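Local coordinates for glutamate--tRNA ligase, cytoplasmic (Saccharomyces cerevisiae, PDB 2HRA), which attaches glutamate to tRNA(Glu) through a Glu-AMP intermediate, and through its N-terminal GST-like domain associates with the tRNA aminoacylation cofactor Arc1, at residues 127-132 with 165-170; 24-29 with 54-59; 40-45 with 83-88; 94-99 with 136-141. All blocks are in the same frame, centred on the assembly; numbering follows the deposited sequence.

Contact 1. Residues 127-132 with 165-170; sequences TFILGG and SRWYTL
Trp167 of helix 162-172 meets Thr127, Phe128 and Ile129 of the loop leading to helix 137-148, within the helical part of a glutathione S-transferase (GST)-like fold. Both segments belong to regions that interact with the cofactor Arc1. With CG anti to the backbone N (chi1 162°), the indole leaves its helix and reaches the loop. Its CD1 approaches Thr127 O at 3.3 Å, the oxygen lying in the ring plane at the edge. At the benzo end, Ile129 CD1 touches CZ2 at 3.9 Å, the two side chains meeting obliquely. Asp139 of helix 137-148 accepts hydrogen bonds through OD2 from both Trp167 NE1 and Ile129 N, which ties the ring and the loop to one carboxylate and probably limits rotation of the indole.

Phe128 begins a type I turn closed by Gly131 N on Phe128 O at 3.0 Å. Thr127 CG2 sits over the centre of its ring, 3.8 Å above the plane, and Gly132 O lies in plane at its edge. Leu170 completes the apolar group with a single methyl: CD2 is 3.9 Å from Phe128 CE2, and it presses against Thr127 CG2 at 3.4 Å, closer than usual for two carbons.

Contact 2. Residues 24-29 with 54-59; sequences TINGKA and KLVDDK
Asn26 reaches past the end of its strand and grips the backbone of Asp58 with both ends of its amide. Asn26 ND2 donates to Asp58 O, at a distance (2.5 Å) too short to be taken literally, while Asn26 OD1 accepts from Asp58 N at 3.1 Å. Lys28 N reaches Asn26 OD1 at 2.9 Å from the other face of the amide plane, closing an Asx turn. CG stands anti to the backbone N (chi1 -178°), and ND2 also donates to Pro62 O. Without this amide, as with an alanine here, Asp58 N and O would probably lose their mates and the turn to Lys28 would be freed to shift.

Upstream, strands 21-26 and 51-56 pair in parallel, the two strands of a beta-alpha-beta unit in the thioredoxin-like half of the GST fold. Within this strand pair Ile25 makes two bonds: its N donates to Lys54 O at 2.9 Å and its O accepts from Val56 N. Gly27 N continues the pattern to Val56 O. Thr24 CG2 packs on Val56 CG1 at 3.5 Å. Beyond the strands, the extended Lys28 chain crosses Asp57, and Lys28 NZ meets Asp57 OD1 at 3.1 Å in a salt bridge, from above the carboxylate plane.

Contact 3. Residues 40-45 with 83-88; sequences ARIVNA and AIFDNG
Ile42 and Val43 of helix 34-46 meet Ile84 and Phe85 of the connection between helices 73-80 and 90-104; the side chains meet by apolar packing, with no hydrogen bond between the segments. In the aliphatic set, Ile84 is turned toward the helix and touches it with two branches. CD1, at the end of an extended chain (chi2 -167°), crosses Val43 at about a right angle and lies against its backbone, 3.3 Å from CA, and 3.7 Å from Val43 CG1. Ile84 CG2, the shorter branch, meets Ile42 CG2 at 3.8 Å.

In the aromatic set, that same Ile84 CG2 lies over the centre of the Phe85 ring, 4.1 Å above its plane, so one methyl is shared between the helix and the ring. Val43 CG2 approaches Phe85 CE1 at 3.5 Å, and Ile42 CG2 comes more loosely to CE2 at 4.3 Å. The backbone makes an inverse gamma turn centred on Phe85, and both consecutive side chains reach the helix.

The contact joins the two halves of the GST-like fold, since helix 34-46 belongs to the beta-alpha-beta unit and residues 83-88 lead into the helical half. Val43 also packs on Ile51 of strand 51-56, and Ile42 on Ile176 of helix 175-178.

Contact 4. Residues 94-99 with 136-141; sequences AKWVNL and SAADVA
Trp96 and Val97 of helix 90-104 pack against Ala138 and Ala141 at the start of helix 137-148, and the apolar contacts are few but fully buried. Trp96 touches through its CB, 3.7 Å from Ala138 CB, while the indole leads off toward Thr118 and Leu119 of helix 109-122. Val97 uses one branch: with CG1 anti to the backbone N (chi1 173°), CG2 falls anti to the carbonyl carbon and lies 4.0 Å from Ala141 CB and equally far from Ala137 O. The small alanines let the helices come close, their short axes 8.2 Å apart and inclined by just 3°, thus almost exactly parallel. Such side-by-side helices form the core of the helical C-terminal half of the GST fold. Phe74 of helix 73-80 covers both Val97 and Ala141.

No hydrogen bond crosses between the segments; the bonds of the cap lie within residues 136-141 and start the second helix. Ser136 is its N-cap and Asp139 the partner in a capping box. Ala138 N donates to Ser136 OG at 3.1 Å, and in return Ser136 N gives an almost straight bond (174°) to the anti lone pair of Asp139 OD1 at 2.9 Å.

How the contacts relate
Contacts 1, 3 and 4 all touch one another, with contact 2 standing apart. Contact 4 lies deepest, its centre about 9 Å from that of the chain. It meets contact 1, centre to centre about 12 Å away, where Ile129 CG2 packs on Trp96 CD2 at 3.6 Å. Contact 3 is about 13 Å from contact 4 between centres, and Asn87 O touches Ser136 CB at 3.6 Å. Contacts 1 and 3 meet directly where Leu130 CD1 lies 3.9 Å from Gly88 CA. Contact 2 is linked to contact 3 through helix 34-46, which follows strand 21-26, though their nearest atoms stay about 7 Å apart. The Arc1-interacting residues of contact 1 lie about 29 Å from contact 2, centre to centre, on opposite sides of the domain.

Contact 1. Residues 127-132 with 165-170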
loop_
_atom_site.group_PDB
_atom_site.type_symbol
_atom_site.label_atom_id
_atom_site.label_comp_id
_atom_site.label_asym_id
_atom_site.label_seq_id
_atom_site.Cartn_x
_atom_site.Cartn_y
_atom_site.Cartn_z
ATOM N N THR A 127 -2.863 0.204 -18.312
ATOM C CA THR A 127 -2.166 1.150 -17.424
ATOM C C THR A 127 -2.238 0.705 -15.960
ATOM O O THR A 127 -1.229 0.705 -15.230
ATOM C CB THR A 127 -2.759 2.549 -17.525
ATOM O OG1 THR A 127 -2.774 2.920 -18.895
ATOM C CG2 THR A 127 -1.906 3.562 -16.757
ATOM N N PHE A 128 -3.435 0.307 -15.548
ATOM C CA PHE A 128 -3.688 -0.137 -14.188
ATOM C C PHE A 128 -4.164 -1.582 -14.209
ATOM O O PHE A 128 -4.585 -2.074 -15.229
ATOM C CB PHE A 128 -4.712 0.780 -13.525
ATOM C CG PHE A 128 -4.246 2.191 -13.440
ATOM C CD1 PHE A 128 -4.943 3.206 -14.054
ATOM C CD2 PHE A 128 -3.049 2.485 -12.829
ATOM C CE1 PHE A 128 -4.478 4.502 -14.010
ATOM C CE2 PHE A 128 -2.588 3.760 -12.787
ATOM C CZ PHE A 128 -3.300 4.769 -13.383
ATOM N N ILE A 129 -4.091 -2.246 -13.064
ATOM C CA ILE A 129 -4.258 -3.701 -12.991
ATOM C C ILE A 129 -5.574 -4.197 -13.558
ATOM O O ILE A 129 -5.610 -5.195 -14.291
ATOM C CB ILE A 129 -4.030 -4.230 -11.548
ATOM C CG1 ILE A 129 -2.513 -4.189 -11.249
ATOM C CG2 ILE A 129 -4.588 -5.661 -11.423
ATOM C CD1 ILE A 129 -2.104 -4.302 -9.742
ATOM N N LEU A 130 -6.647 -3.459 -13.287
ATOM C CA LEU A 130 -7.958 -3.869 -13.744
ATOM C C LEU A 130 -8.405 -3.133 -14.989
ATOM O O LEU A 130 -9.497 -3.380 -15.476
ATOM C CB LEU A 130 -8.995 -3.747 -12.631
ATOM C CG LEU A 130 -8.768 -4.648 -11.429
ATOM C CD1 LEU A 130 -9.820 -4.347 -10.382
ATOM C CD2 LEU A 130 -8.781 -6.135 -11.864
ATOM N N GLY A 131 -7.564 -2.257 -15.522
ATOM C CA GLY A 131 -7.778 -1.735 -16.860
ATOM C C GLY A 131 -8.759 -0.584 -16.948
ATOM O O GLY A 131 -9.344 -0.361 -18.006
ATOM N N GLY A 132 -8.968 0.144 -15.856
ATOM C CA GLY A 132 -9.784 1.373 -15.901
ATOM C C GLY A 132 -8.964 2.623 -16.199
ATOM O O GLY A 132 -7.740 2.550 -16.329
ATOM N N SER A 165 7.578 -2.136 -13.905
ATOM C CA SER A 165 8.436 -0.973 -13.723
ATOM C C SER A 165 7.709 0.328 -14.068
ATOM O O SER A 165 7.730 1.293 -13.306
ATOM C CB SER A 165 9.672 -1.125 -14.607
ATOM O OG SER A 165 10.585 -0.101 -14.327
ATOM N N ARG A 166 7.065 0.338 -15.222
ATOM C CA ARG A 166 6.420 1.543 -15.724
ATOM C C ARG A 166 5.176 1.886 -14.913
ATOM O O ARG A 166 4.947 3.049 -14.565
ATOM C CB ARG A 166 6.102 1.363 -17.197
ATOM C CG ARG A 166 7.359 1.391 -18.059
ATOM C CD ARG A 166 7.085 1.099 -19.511
ATOM N NE ARG A 166 8.312 1.186 -20.310
ATOM C CZ ARG A 166 8.549 0.501 -21.430
ATOM N NH1 ARG A 166 7.648 -0.340 -21.908
ATOM N NH2 ARG A 166 9.700 0.658 -22.073
ATOM N N TRP A 167 4.407 0.871 -14.558
ATOM C CA TRP A 167 3.261 1.054 -13.655
ATOM C C TRP A 167 3.677 1.580 -12.267
ATOM O O TRP A 167 2.988 2.420 -11.713
ATOM C CB TRP A 167 2.496 -0.262 -13.548
ATOM C CG TRP A 167 1.565 -0.438 -12.405
ATOM C CD1 TRP A 167 0.238 -0.159 -12.382
ATOM C CD2 TRP A 167 1.879 -1.024 -11.130
ATOM N NE1 TRP A 167 -0.294 -0.528 -11.168
ATOM C CE2 TRP A 167 0.694 -1.050 -10.381
ATOM C CE3 TRP A 167 3.042 -1.568 -10.571
ATOM C CZ2 TRP A 167 0.634 -1.557 -9.076
ATOM C CZ3 TRP A 167 2.987 -2.077 -9.252
ATOM C CH2 TRP A 167 1.806 -2.055 -8.530
ATOM N N TYR A 168 4.765 1.053 -11.711
ATOM C CA TYR A 168 5.263 1.459 -10.393
ATOM C C TYR A 168 5.741 2.929 -10.435
ATOM O O TYR A 168 5.390 3.737 -9.570
ATOM C CB TYR A 168 6.367 0.508 -9.893
ATOM C CG TYR A 168 6.826 0.799 -8.468
ATOM C CD1 TYR A 168 6.314 0.093 -7.399
ATOM C CD2 TYR A 168 7.774 1.793 -8.199
ATOM C CE1 TYR A 168 6.703 0.392 -6.086
ATOM C CE2 TYR A 168 8.171 2.086 -6.905
ATOM C CZ TYR A 168 7.619 1.377 -5.850
ATOM O OH TYR A 168 7.986 1.645 -4.549
ATOM N N THR A 169 6.504 3.279 -11.461
ATOM C CA THR A 169 6.948 4.659 -11.671
ATOM C C THR A 169 5.786 5.630 -11.902
ATOM O O THR A 169 5.797 6.747 -11.365
ATOM C CB THR A 169 7.907 4.703 -12.838
ATOM O OG1 THR A 169 8.982 3.808 -12.532
ATOM C CG2 THR A 169 8.461 6.115 -13.086
ATOM N N LEU A 170 4.786 5.207 -12.662
ATOM C CA LEU A 170 3.615 6.042 -12.880
ATOM C C LEU A 170 3.023 6.413 -11.530
ATOM O O LEU A 170 2.914 7.598 -11.184
ATOM C CB LEU A 170 2.563 5.313 -13.723
ATOM C CG LEU A 170 1.294 6.129 -13.992
ATOM C CD1 LEU A 170 1.600 7.473 -14.702
ATOM C CD2 LEU A 170 0.362 5.250 -14.795
#

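Contact 2. Residues 24-29 with 54-59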
loop_
_atom_site.group_PDB
_atom_site.type_symbol
_atom_site.label_atom_id
_atom_site.label_comp_id
_atom_site.label_asym_id
_atom_site.label_seq_id
_atom_site.Cartn_x
_atom_site.Cartn_y
_atom_site.Cartn_z
ATOM N N THR A 24 -3.905 3.563 12.767
ATOM C CA THR A 24 -2.575 3.562 13.336
ATOM C C THR A 24 -1.587 2.890 12.375
ATOM O O THR A 24 -1.870 1.825 11.831
ATOM C CB THR A 24 -2.586 2.873 14.713
ATOM O OG1 THR A 24 -3.685 3.388 15.494
ATOM C CG2 THR A 24 -1.277 3.126 15.436
ATOM N N ILE A 25 -0.448 3.530 12.145
ATOM C CA ILE A 25 0.619 2.994 11.299
ATOM C C ILE A 25 1.887 2.896 12.119
ATOM O O ILE A 25 2.258 3.847 12.758
ATOM C CB ILE A 25 0.879 3.882 10.051
ATOM C CG1 ILE A 25 -0.390 3.987 9.202
ATOM C CG2 ILE A 25 1.966 3.279 9.166
ATOM C CD1 ILE A 25 -0.676 2.708 8.375
ATOM N N ASN A 26 2.547 1.733 12.078
ATOM C CA ASN A 26 3.711 1.425 12.915
ATOM C C ASN A 26 4.988 1.549 12.094
ATOM O O ASN A 26 5.171 0.800 11.157
ATOM C CB ASN A 26 3.567 -0.011 13.437
ATOM C CG ASN A 26 4.702 -0.443 14.367
ATOM O OD1 ASN A 26 5.692 0.276 14.565
ATOM N ND2 ASN A 26 4.554 -1.638 14.948
ATOM N N GLY A 27 5.881 2.472 12.455
ATOM C CA GLY A 27 7.131 2.683 11.721
ATOM C C GLY A 27 8.254 1.678 11.981
ATOM O O GLY A 27 9.295 1.704 11.296
ATOM N N LYS A 28 8.069 0.789 12.958
ATOM C CA LYS A 28 9.055 -0.272 13.212
ATOM C C LYS A 28 8.570 -1.657 12.763
ATOM O O LYS A 28 9.264 -2.643 12.949
ATOM C CB LYS A 28 9.506 -0.254 14.682
ATOM C CG LYS A 28 10.865 0.461 14.883
ATOM C CD LYS A 28 11.032 0.987 16.276
ATOM C CE LYS A 28 12.269 1.873 16.411
ATOM N NZ LYS A 28 12.257 2.663 17.703
ATOM N N ALA A 29 7.401 -1.708 12.128
ATOM C CA ALA A 29 6.898 -2.918 11.493
ATOM C C ALA A 29 7.894 -3.376 10.450
ATOM O O ALA A 29 8.270 -2.587 9.596
ATOM C CB ALA A 29 5.569 -2.641 10.826
ATOM N N LYS A 54 -2.553 7.966 12.985
ATOM C CA LYS A 54 -1.855 7.965 14.265
ATOM C C LYS A 54 -0.627 7.076 14.112
ATOM O O LYS A 54 -0.670 6.086 13.392
ATOM C CB LYS A 54 -2.749 7.430 15.376
ATOM C CG LYS A 54 -2.145 7.541 16.782
ATOM C CD LYS A 54 -2.450 6.318 17.637
ATOM C CE LYS A 54 -1.766 6.380 19.009
ATOM N NZ LYS A 54 -0.295 6.063 18.958
ATOM N N LEU A 55 0.461 7.458 14.768
ATOM C CA LEU A 55 1.726 6.756 14.660
ATOM C C LEU A 55 2.118 6.026 15.925
ATOM O O LEU A 55 1.934 6.519 17.043
ATOM C CB LEU A 55 2.850 7.721 14.359
ATOM C CG LEU A 55 2.676 8.656 13.199
ATOM C CD1 LEU A 55 3.708 9.770 13.360
ATOM C CD2 LEU A 55 2.825 7.910 11.871
ATOM N N VAL A 56 2.683 4.842 15.733
ATOM C CA VAL A 56 3.396 4.153 16.804
ATOM C C VAL A 56 4.722 3.731 16.200
ATOM O O VAL A 56 4.887 3.771 14.986
ATOM C CB VAL A 56 2.585 2.983 17.381
ATOM C CG1 VAL A 56 1.223 3.504 17.865
ATOM C CG2 VAL A 56 2.414 1.843 16.349
ATOM N N ASP A 57 5.679 3.378 17.047
ATOM C CA ASP A 57 7.023 3.075 16.586
ATOM C C ASP A 57 7.554 2.011 17.514
ATOM O O ASP A 57 8.353 2.271 18.415
ATOM C CB ASP A 57 7.894 4.333 16.602
ATOM C CG ASP A 57 9.137 4.204 15.745
ATOM O OD1 ASP A 57 10.231 4.466 16.269
ATOM O OD2 ASP A 57 9.038 3.843 14.555
ATOM N N ASP A 58 7.059 0.799 17.303
ATOM C CA ASP A 58 7.341 -0.292 18.215
ATOM C C ASP A 58 7.144 -1.570 17.452
ATOM O O ASP A 58 6.047 -1.833 16.982
ATOM C CB ASP A 58 6.384 -0.236 19.402
ATOM C CG ASP A 58 6.612 -1.362 20.384
ATOM O OD1 ASP A 58 7.532 -2.186 20.163
ATOM O OD2 ASP A 58 5.865 -1.418 21.390
ATOM N N LYS A 59 8.208 -2.356 17.328
ATOM C CA LYS A 59 8.134 -3.587 16.560
ATOM C C LYS A 59 7.261 -4.650 17.231
ATOM O O LYS A 59 6.860 -5.605 16.566
ATOM C CB LYS A 59 9.518 -4.159 16.311
ATOM C CG LYS A 59 9.516 -5.188 15.213
ATOM C CD LYS A 59 10.583 -6.207 15.397
ATOM C CE LYS A 59 10.119 -7.496 14.758
ATOM N NZ LYS A 59 11.238 -8.168 14.150
#

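Contact 3. Residues 40-45 with 83-88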
loop_
_atom_site.group_PDB
_atom_site.type_symbol
_atom_site.label_atom_id
_atom_site.label_comp_id
_atom_site.label_asym_id
_atom_site.label_seq_id
_atom_site.Cartn_x
_atom_site.Cartn_y
_atom_site.Cartn_z
ATOM N N ALA A 40 -5.726 5.269 2.944
ATOM C CA ALA A 40 -6.184 6.342 3.815
ATOM C C ALA A 40 -5.892 7.677 3.186
ATOM O O ALA A 40 -6.695 8.570 3.252
ATOM C CB ALA A 40 -5.511 6.242 5.201
ATOM N N ARG A 41 -4.740 7.817 2.541
ATOM C CA ARG A 41 -4.442 9.053 1.825
ATOM C C ARG A 41 -5.406 9.310 0.680
ATOM O O ARG A 41 -5.799 10.460 0.439
ATOM C CB ARG A 41 -2.990 9.058 1.354
ATOM C CG ARG A 41 -2.044 9.104 2.536
ATOM C CD ARG A 41 -0.640 8.613 2.221
ATOM N NE ARG A 41 0.074 9.417 1.224
ATOM C CZ ARG A 41 0.787 10.529 1.462
ATOM N NH1 ARG A 41 0.870 11.093 2.675
ATOM N NH2 ARG A 41 1.386 11.130 0.452
ATOM N N ILE A 42 -5.808 8.242 -0.011
ATOM C CA ILE A 42 -6.785 8.356 -1.083
ATOM C C ILE A 42 -8.130 8.802 -0.519
ATOM O O ILE A 42 -8.773 9.720 -1.024
ATOM C CB ILE A 42 -6.908 7.014 -1.878
ATOM C CG1 ILE A 42 -5.577 6.729 -2.601
ATOM C CG2 ILE A 42 -8.129 7.096 -2.873
ATOM C CD1 ILE A 42 -5.365 5.244 -3.083
ATOM N N VAL A 43 -8.547 8.155 0.560
ATOM C CA VAL A 43 -9.805 8.491 1.208
ATOM C C VAL A 43 -9.845 9.976 1.639
ATOM O O VAL A 43 -10.797 10.725 1.306
ATOM C CB VAL A 43 -10.044 7.575 2.422
ATOM C CG1 VAL A 43 -11.219 8.077 3.257
ATOM C CG2 VAL A 43 -10.272 6.142 1.975
ATOM N N ASN A 44 -8.817 10.429 2.348
ATOM C CA ASN A 44 -8.816 11.828 2.811
ATOM C C ASN A 44 -8.633 12.840 1.685
ATOM O O ASN A 44 -9.084 13.976 1.817
ATOM C CB ASN A 44 -7.755 12.075 3.876
ATOM C CG ASN A 44 -8.059 11.392 5.205
ATOM O OD1 ASN A 44 -9.207 11.257 5.646
ATOM N ND2 ASN A 44 -7.016 11.001 5.868
ATOM N N ALA A 45 -7.957 12.437 0.598
ATOM C CA ALA A 45 -7.856 13.263 -0.598
ATOM C C ALA A 45 -9.221 13.597 -1.183
ATOM O O ALA A 45 -9.439 14.716 -1.616
ATOM C CB ALA A 45 -7.013 12.600 -1.655
ATOM N N ALA A 83 -17.654 3.916 -0.916
ATOM C CA ALA A 83 -17.951 5.056 -1.782
ATOM C C ALA A 83 -16.745 5.544 -2.552
ATOM O O ALA A 83 -16.884 5.963 -3.700
ATOM C CB ALA A 83 -18.540 6.220 -0.961
ATOM N N ILE A 84 -15.571 5.500 -1.919
ATOM C CA ILE A 84 -14.318 5.882 -2.559
ATOM C C ILE A 84 -13.738 4.752 -3.419
ATOM O O ILE A 84 -13.352 4.975 -4.568
ATOM C CB ILE A 84 -13.280 6.371 -1.496
ATOM C CG1 ILE A 84 -13.834 7.682 -0.877
ATOM C CG2 ILE A 84 -11.841 6.518 -2.117
ATOM C CD1 ILE A 84 -12.839 8.459 -0.053
ATOM N N PHE A 85 -13.668 3.556 -2.842
ATOM C CA PHE A 85 -13.148 2.386 -3.551
ATOM C C PHE A 85 -14.302 1.727 -4.292
ATOM O O PHE A 85 -14.817 0.702 -3.873
ATOM C CB PHE A 85 -12.448 1.456 -2.557
ATOM C CG PHE A 85 -11.276 2.106 -1.905
ATOM C CD1 PHE A 85 -11.372 2.615 -0.613
ATOM C CD2 PHE A 85 -10.112 2.312 -2.627
ATOM C CE1 PHE A 85 -10.291 3.277 -0.039
ATOM C CE2 PHE A 85 -9.035 2.964 -2.065
ATOM C CZ PHE A 85 -9.132 3.458 -0.757
ATOM N N ASP A 86 -14.711 2.373 -5.388
ATOM C CA ASP A 86 -15.955 2.066 -6.096
ATOM C C ASP A 86 -15.739 1.528 -7.503
ATOM O O ASP A 86 -16.703 1.415 -8.249
ATOM C CB ASP A 86 -16.836 3.331 -6.205
ATOM C CG ASP A 86 -16.231 4.418 -7.105
ATOM O OD1 ASP A 86 -15.095 4.260 -7.620
ATOM O OD2 ASP A 86 -16.902 5.457 -7.303
ATOM N N ASN A 87 -14.488 1.244 -7.875
ATOM C CA ASN A 87 -14.170 0.727 -9.211
ATOM C C ASN A 87 -13.463 -0.624 -9.161
ATOM O O ASN A 87 -12.527 -0.821 -8.396
ATOM C CB ASN A 87 -13.366 1.748 -10.035
ATOM C CG ASN A 87 -11.974 2.028 -9.478
ATOM O OD1 ASN A 87 -11.712 1.916 -8.273
ATOM N ND2 ASN A 87 -11.073 2.415 -10.367
ATOM N N GLY A 88 -13.917 -1.551 -9.986
ATOM C CA GLY A 88 -13.418 -2.923 -9.964
ATOM C C GLY A 88 -14.470 -3.919 -9.486
ATOM O O GLY A 88 -15.112 -3.720 -8.431
#

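Contact 4. Residues 94-99 with 136-141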
loop_
_atom_site.group_PDB
_atom_site.type_symbol
_atom_site.label_atom_id
_atom_site.label_comp_id
_atom_site.label_asym_id
_atom_site.label_seq_id
_atom_site.Cartn_x
_atom_site.Cartn_y
_atom_site.Cartn_z
ATOM N N ALA A 94 -10.298 -8.501 -5.126
ATOM C CA ALA A 94 -9.814 -9.431 -4.091
ATOM C C ALA A 94 -8.661 -10.310 -4.541
ATOM O O ALA A 94 -7.765 -10.570 -3.765
ATOM C CB ALA A 94 -10.942 -10.284 -3.572
ATOM N N LYS A 95 -8.675 -10.799 -5.780
ATOM C CA LYS A 95 -7.548 -11.627 -6.274
ATOM C C LYS A 95 -6.231 -10.893 -6.212
ATOM O O LYS A 95 -5.191 -11.479 -5.909
ATOM C CB LYS A 95 -7.733 -12.019 -7.736
ATOM C CG LYS A 95 -8.912 -12.913 -8.061
ATOM C CD LYS A 95 -8.749 -13.591 -9.430
ATOM C CE LYS A 95 -7.890 -12.789 -10.475
ATOM N NZ LYS A 95 -6.425 -13.181 -10.544
ATOM N N TRP A 96 -6.252 -9.612 -6.559
ATOM C CA TRP A 96 -5.028 -8.872 -6.682
ATOM C C TRP A 96 -4.610 -8.343 -5.326
ATOM O O TRP A 96 -3.447 -8.246 -5.030
ATOM C CB TRP A 96 -5.158 -7.766 -7.733
ATOM C CG TRP A 96 -5.226 -8.340 -9.085
ATOM C CD1 TRP A 96 -6.345 -8.531 -9.847
ATOM C CD2 TRP A 96 -4.124 -8.864 -9.847
ATOM N NE1 TRP A 96 -6.002 -9.150 -11.034
ATOM C CE2 TRP A 96 -4.645 -9.354 -11.056
ATOM C CE3 TRP A 96 -2.747 -8.955 -9.622
ATOM C CZ2 TRP A 96 -3.835 -9.939 -12.038
ATOM C CZ3 TRP A 96 -1.955 -9.534 -10.584
ATOM C CH2 TRP A 96 -2.491 -10.017 -11.780
ATOM N N VAL A 97 -5.564 -7.991 -4.498
ATOM C CA VAL A 97 -5.263 -7.660 -3.112
ATOM C C VAL A 97 -4.694 -8.860 -2.376
ATOM O O VAL A 97 -3.757 -8.717 -1.610
ATOM C CB VAL A 97 -6.500 -7.180 -2.396
ATOM C CG1 VAL A 97 -6.186 -7.012 -0.909
ATOM C CG2 VAL A 97 -6.955 -5.860 -3.041
ATOM N N ASN A 98 -5.252 -10.044 -2.617
ATOM C CA ASN A 98 -4.681 -11.285 -2.074
ATOM C C ASN A 98 -3.249 -11.514 -2.525
ATOM O O ASN A 98 -2.378 -11.859 -1.716
ATOM C CB ASN A 98 -5.538 -12.482 -2.476
ATOM C CG ASN A 98 -6.879 -12.513 -1.757
ATOM O OD1 ASN A 98 -7.043 -11.936 -0.675
ATOM N ND2 ASN A 98 -7.847 -13.200 -2.347
ATOM N N LEU A 99 -2.985 -11.350 -3.820
ATOM C CA LEU A 99 -1.615 -11.510 -4.326
ATOM C C LEU A 99 -0.639 -10.565 -3.630
ATOM O O LEU A 99 0.469 -10.955 -3.252
ATOM C CB LEU A 99 -1.548 -11.260 -5.848
ATOM C CG LEU A 99 -0.142 -11.499 -6.433
ATOM C CD1 LEU A 99 0.229 -12.985 -6.409
ATOM C CD2 LEU A 99 0.003 -10.921 -7.831
ATOM N N SER A 136 -7.330 1.392 -8.982
ATOM C CA SER A 136 -8.240 0.775 -8.025
ATOM C C SER A 136 -7.470 0.300 -6.803
ATOM O O SER A 136 -6.243 0.429 -6.709
ATOM C CB SER A 136 -8.951 -0.411 -8.688
ATOM O OG SER A 136 -8.017 -1.480 -8.841
ATOM N N ALA A 137 -8.209 -0.296 -5.885
ATOM C CA ALA A 137 -7.666 -0.903 -4.683
ATOM C C ALA A 137 -6.661 -1.963 -5.027
ATOM O O ALA A 137 -5.735 -2.227 -4.249
ATOM C CB ALA A 137 -8.830 -1.510 -3.801
ATOM N N ALA A 138 -6.835 -2.617 -6.169
ATOM C CA ALA A 138 -5.860 -3.614 -6.597
ATOM C C ALA A 138 -4.456 -2.970 -6.724
ATOM O O ALA A 138 -3.440 -3.527 -6.289
ATOM C CB ALA A 138 -6.320 -4.261 -7.934
ATOM N N ASP A 139 -4.408 -1.807 -7.368
ATOM C CA ASP A 139 -3.167 -1.093 -7.581
ATOM C C ASP A 139 -2.577 -0.642 -6.246
ATOM O O ASP A 139 -1.369 -0.683 -6.052
ATOM C CB ASP A 139 -3.406 0.130 -8.489
ATOM C CG ASP A 139 -3.912 -0.257 -9.852
ATOM O OD1 ASP A 139 -5.146 -0.127 -10.079
ATOM O OD2 ASP A 139 -3.096 -0.724 -10.682
ATOM N N VAL A 140 -3.434 -0.217 -5.321
ATOM C CA VAL A 140 -2.960 0.323 -4.043
ATOM C C VAL A 140 -2.290 -0.765 -3.240
ATOM O O VAL A 140 -1.205 -0.582 -2.686
ATOM C CB VAL A 140 -4.138 0.968 -3.264
ATOM C CG1 VAL A 140 -3.730 1.395 -1.891
ATOM C CG2 VAL A 140 -4.708 2.156 -4.052
ATOM N N ALA A 141 -2.922 -1.919 -3.207
ATOM C CA ALA A 141 -2.393 -3.037 -2.469
ATOM C C ALA A 141 -1.093 -3.538 -3.072
ATOM O O ALA A 141 -0.141 -3.822 -2.328
ATOM C CB ALA A 141 -3.441 -4.160 -2.382
#